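Local coordinates for transcriptional regulator KdgR (Pseudomonas aeruginosa, PDB 5Y6I), which probably binds DNA as a transcription factor of the IclR family, with a helix-turn-helix domain joined to a GAF-like C-terminal domain, at residues S150-V154 with A211-P215; T111-A115 with V125-Q129. One frame throughout, in Å; residues are numbered along the deposited sequence.

Contact 1 (S150-V154 with A211-P215); sequences STGLV and ALSAP
Ser150 sets its hydroxyl against Ser213, where the first turn of helix 150-158 lies on strand 209-217 in the GAF-like C-terminal domain of this IclR-type regulator. The two short axes come within 7.5 Å of each other at 27°, so the helix runs nearly along the strand. With OG held between its own backbone N and carbonyl carbon (chi1 53°), Ser150 reaches Ser213 OG at 2.7 Å from its OG, a hydrogen bond in which either hydroxyl could be the donor, its length somewhat doubtful because the placing of Ser213 OG is less sure. The same Ser150 hydroxyl also lies against the methyl of Ala211. One residue on, Thr151 brings its backbone N near Ser213 OG without bonding to it, and its side chain leaves the strand for Phe113 and Ala115 of strand 111-118. One turn on from Ser150, Val154 comes back toward the strand, its two methyls divided between two residues. CG2 of Val154 sits 3.5 Å from Ser213 CB, while CG1 is anti to the backbone N (chi1 176°); the Val154 and Pro215 side chains cross at about a right angle, with Val154 CG1 3.6 Å from both CB and CD of Pro215.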
loop_
_atom_site.group_PDB
_atom_site.type_symbol
_atom_site.label_atom_id
_atom_site.label_comp_id
_atom_site.label_asym_id
_atom_site.label_seq_id
_atom_site.Cartn_x
_atom_site.Cartn_y
_atom_site.Cartn_z
ATOM N N SER A 150 7.648 -14.781 20.455
ATOM C CA SER A 150 8.206 -14.893 19.109
ATOM C C SER A 150 7.547 -13.902 18.168
ATOM O O SER A 150 8.183 -13.396 17.239
ATOM C CB SER A 150 8.023 -16.314 18.586
ATOM O OG SER A 150 6.661 -16.708 18.685
ATOM N N THR A 151 6.267 -13.632 18.395
ATOM C CA THR A 151 5.550 -12.613 17.649
ATOM C C THR A 151 6.146 -11.229 17.891
ATOM O O THR A 151 6.276 -10.420 16.961
ATOM C CB THR A 151 4.086 -12.658 18.074
ATOM O OG1 THR A 151 3.620 -14.017 18.037
ATOM C CG2 THR A 151 3.243 -11.822 17.181
ATOM N N GLY A 152 6.514 -10.938 19.139
ATOM C CA GLY A 152 7.080 -9.641 19.451
ATOM C C GLY A 152 8.473 -9.465 18.896
ATOM O O GLY A 152 8.872 -8.345 18.552
ATOM N N LEU A 153 9.234 -10.558 18.786
ATOM C CA LEU A 153 10.597 -10.439 18.272
ATOM C C LEU A 153 10.610 -10.176 16.770
ATOM O O LEU A 153 11.428 -9.386 16.286
ATOM C CB LEU A 153 11.417 -11.685 18.614
ATOM C CG LEU A 153 11.668 -11.930 20.108
ATOM C CD1 LEU A 153 12.995 -12.633 20.361
ATOM C CD2 LEU A 153 11.638 -10.634 20.872
ATOM N N VAL A 154 9.717 -10.817 16.011
ATOM C CA VAL A 154 9.670 -10.543 14.578
ATOM C C VAL A 154 9.321 -9.080 14.338
ATOM O O VAL A 154 9.986 -8.390 13.560
ATOM C CB VAL A 154 8.686 -11.477 13.858
ATOM C CG1 VAL A 154 8.619 -11.069 12.349
ATOM C CG2 VAL A 154 9.096 -12.936 14.029
ATOM N N ALA A 211 6.840 -21.561 20.201
ATOM C CA ALA A 211 6.208 -20.806 19.135
ATOM C C ALA A 211 7.161 -20.662 17.958
ATOM O O ALA A 211 8.359 -20.941 18.045
ATOM C CB ALA A 211 5.748 -19.425 19.620
ATOM N N LEU A 212 6.594 -20.233 16.840
ATOM C CA LEU A 212 7.338 -19.993 15.616
ATOM C C LEU A 212 6.622 -18.859 14.911
ATOM O O LEU A 212 5.389 -18.826 14.897
ATOM C CB LEU A 212 7.386 -21.241 14.741
ATOM C CG LEU A 212 8.417 -21.305 13.622
ATOM C CD1 LEU A 212 9.781 -21.618 14.212
ATOM C CD2 LEU A 212 8.017 -22.347 12.582
ATOM N N SER A 213 7.393 -17.925 14.351
ATOM C CA SER A 213 6.846 -16.668 13.863
ATOM C C SER A 213 7.561 -16.211 12.605
ATOM O O SER A 213 8.794 -16.251 12.535
ATOM C CB SER A 213 6.979 -15.571 14.910
ATOM O OG SER A 213 6.377 -15.966 16.117
ATOM N N ALA A 214 6.778 -15.710 11.649
ATOM C CA ALA A 214 7.263 -15.125 10.414
ATOM C C ALA A 214 6.430 -13.898 10.085
ATOM O O ALA A 214 5.258 -13.811 10.476
ATOM C CB ALA A 214 7.189 -16.112 9.243
ATOM N N PRO A 215 7.009 -12.934 9.380
ATOM C CA PRO A 215 6.287 -11.705 9.053
ATOM C C PRO A 215 5.584 -11.758 7.702
ATOM O O PRO A 215 6.000 -12.464 6.775
ATOM C CB PRO A 215 7.402 -10.653 9.020
ATOM C CG PRO A 215 8.606 -11.437 8.532
ATOM C CD PRO A 215 8.460 -12.813 9.156
#

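Contact 2 (T111-A115 with V125-Q129); sequences TCFLA and VQVEQ
The beta hairpin of strands 111-118 and 121-128 pairs Cys112 with Glu128 and Leu114 with Gln126 as antiparallel hydrogen-bonded pairs, with Phe113 and Val127 as the non-hydrogen-bonded pair between them. At Cys112 the bonding is double: Glu128 N gives a nearly straight bond of 2.8 Å to Cys112 O, and Cys112 N returns one of 3.0 Å to Glu128 O, more bent at 144° but in the carbonyl plane. Leu114 N reaches Gln126 O at 2.9 Å, whereas Leu114 O takes the N-H of Val125, one residue further back. Leu114 is thus opposed by two residues, Val125 and Gln126, which makes a classic beta bulge. The hairpin forms one side of the five-stranded antiparallel sheet of the C-terminal domain: 121-128 is outermost within the chain, and 111-118 continues the pairing to strand 223-232. On one face, Phe113 CB touches Val127 CG2 at 3.8 Å; with CG between the backbone N and the carbonyl carbon (chi1 57°), the ring leads away from Val127, toward Thr151 and Leu144. The other face carries Leu114 and Gln126, whose side chains pass at a slant, Leu114 CD2 lying 4.0 Å from Gln126 OE1. Leu101 of helix 93-108 covers Cys112, Gln126 and Glu128 there, and the Glu128 carboxylate turns off to a salt bridge with Arg105 of that helix. At the open end of the ladder Thr111 CG2 packs 4.1 Å from Val127 CG1, and Thr111 OG1 hydrogen-bonds to Ala130 N and Val136 O.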
loop_
_atom_site.group_PDB
_atom_site.type_symbol
_atom_site.label_atom_id
_atom_site.label_comp_id
_atom_site.label_asym_id
_atom_site.label_seq_id
_atom_site.Cartn_x
_atom_site.Cartn_y
_atom_site.Cartn_z
ATOM N N THR A 111 -1.930 -24.770 16.706
ATOM C CA THR A 111 -2.622 -23.486 16.740
ATOM C C THR A 111 -1.773 -22.420 16.054
ATOM O O THR A 111 -0.626 -22.182 16.447
ATOM C CB THR A 111 -2.946 -23.102 18.185
ATOM O OG1 THR A 111 -3.744 -24.137 18.762
ATOM C CG2 THR A 111 -3.747 -21.806 18.236
ATOM N N CYS A 112 -2.330 -21.797 15.013
ATOM C CA CYS A 112 -1.701 -20.680 14.311
ATOM C C CYS A 112 -2.510 -19.417 14.563
ATOM O O CYS A 112 -3.739 -19.480 14.694
ATOM C CB CYS A 112 -1.610 -20.920 12.801
ATOM S SG CYS A 112 -0.959 -22.548 12.352
ATOM N N PHE A 113 -1.822 -18.277 14.651
ATOM C CA PHE A 113 -2.500 -17.010 14.898
ATOM C C PHE A 113 -1.886 -15.886 14.067
ATOM O O PHE A 113 -0.741 -15.967 13.604
ATOM C CB PHE A 113 -2.507 -16.634 16.396
ATOM C CG PHE A 113 -1.135 -16.538 17.052
ATOM C CD1 PHE A 113 -0.535 -15.303 17.270
ATOM C CD2 PHE A 113 -0.503 -17.674 17.551
ATOM C CE1 PHE A 113 0.712 -15.219 17.927
ATOM C CE2 PHE A 113 0.730 -17.601 18.203
ATOM C CZ PHE A 113 1.339 -16.381 18.390
ATOM N N LEU A 114 -2.686 -14.846 13.850
ATOM C CA LEU A 114 -2.241 -13.642 13.161
ATOM C C LEU A 114 -2.255 -12.481 14.148
ATOM O O LEU A 114 -3.236 -12.286 14.879
ATOM C CB LEU A 114 -3.126 -13.325 11.956
ATOM C CG LEU A 114 -2.570 -12.310 10.944
ATOM C CD1 LEU A 114 -1.447 -12.925 10.113
ATOM C CD2 LEU A 114 -3.679 -11.819 10.036
ATOM N N ALA A 115 -1.156 -11.738 14.183
ATOM C CA ALA A 115 -1.043 -10.544 14.998
ATOM C C ALA A 115 -0.664 -9.369 14.116
ATOM O O ALA A 115 0.058 -9.526 13.126
ATOM C CB ALA A 115 -0.005 -10.711 16.095
ATOM N N VAL A 125 -5.212 -10.882 16.620
ATOM C CA VAL A 125 -6.496 -10.472 16.066
ATOM C C VAL A 125 -7.247 -11.616 15.409
ATOM O O VAL A 125 -8.370 -11.407 14.929
ATOM C CB VAL A 125 -6.334 -9.311 15.062
ATOM C CG1 VAL A 125 -5.876 -8.047 15.794
ATOM C CG2 VAL A 125 -5.386 -9.704 13.943
ATOM N N GLN A 126 -6.678 -12.819 15.377
ATOM C CA GLN A 126 -7.297 -13.912 14.639
ATOM C C GLN A 126 -6.542 -15.208 14.937
ATOM O O GLN A 126 -5.306 -15.213 14.941
ATOM C CB GLN A 126 -7.300 -13.560 13.144
ATOM C CG GLN A 126 -7.120 -14.666 12.170
ATOM C CD GLN A 126 -7.412 -14.211 10.733
ATOM O OE1 GLN A 126 -7.436 -13.019 10.436
ATOM N NE2 GLN A 126 -7.638 -15.166 9.847
ATOM N N VAL A 127 -7.282 -16.300 15.191
ATOM C CA VAL A 127 -6.707 -17.523 15.759
ATOM C C VAL A 127 -7.362 -18.759 15.161
ATOM O O VAL A 127 -8.589 -18.895 15.190
ATOM C CB VAL A 127 -6.876 -17.571 17.292
ATOM C CG1 VAL A 127 -6.634 -18.991 17.821
ATOM C CG2 VAL A 127 -5.974 -16.601 17.939
ATOM N N GLU A 128 -6.546 -19.693 14.691
ATOM C CA GLU A 128 -7.030 -21.004 14.266
ATOM C C GLU A 128 -6.489 -22.044 15.238
ATOM O O GLU A 128 -5.282 -22.308 15.259
ATOM C CB GLU A 128 -6.605 -21.321 12.832
ATOM C CG GLU A 128 -7.399 -20.612 11.738
ATOM C CD GLU A 128 -8.880 -20.939 11.739
ATOM O OE1 GLU A 128 -9.299 -21.974 12.305
ATOM O OE2 GLU A 128 -9.638 -20.159 11.149
ATOM N N GLN A 129 -7.371 -22.637 16.030
ATOM C CA GLN A 129 -6.919 -23.543 17.075
ATOM C C GLN A 129 -6.693 -24.947 16.528
ATOM O O GLN A 129 -7.230 -25.335 15.491
ATOM C CB GLN A 129 -7.916 -23.589 18.232
ATOM C CG GLN A 129 -8.330 -22.220 18.752
ATOM C CD GLN A 129 -9.123 -22.330 20.038
ATOM O OE1 GLN A 129 -9.632 -23.405 20.370
ATOM N NE2 GLN A 129 -9.234 -21.227 20.771
#

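In the fold
Both contacts are built on the same five-stranded sheet, with centres 12 Å apart. Contact 1 is fully buried and lays a helix over an inner strand; contact 2 joins an outermost strand to its neighbour and is only partly buried. Their chemistry follows: contact 2 rests on a ladder of backbone bonds, whereas contact 1 has no backbone-to-backbone bond and rests mainly on side chains, small hydroxyls and methyls where helix lies on sheet. Strand 223-232 runs between strands 111-118 and 209-217; Thr151 lies over it, touching Thr228, and reaches strand 111-118, with Thr151 CG2 3.6 Å from Ala115 CB. Helix 150-158 therefore covers the sheet face bearing Phe113, while helix 93-108 packs on the face bearing Cys112.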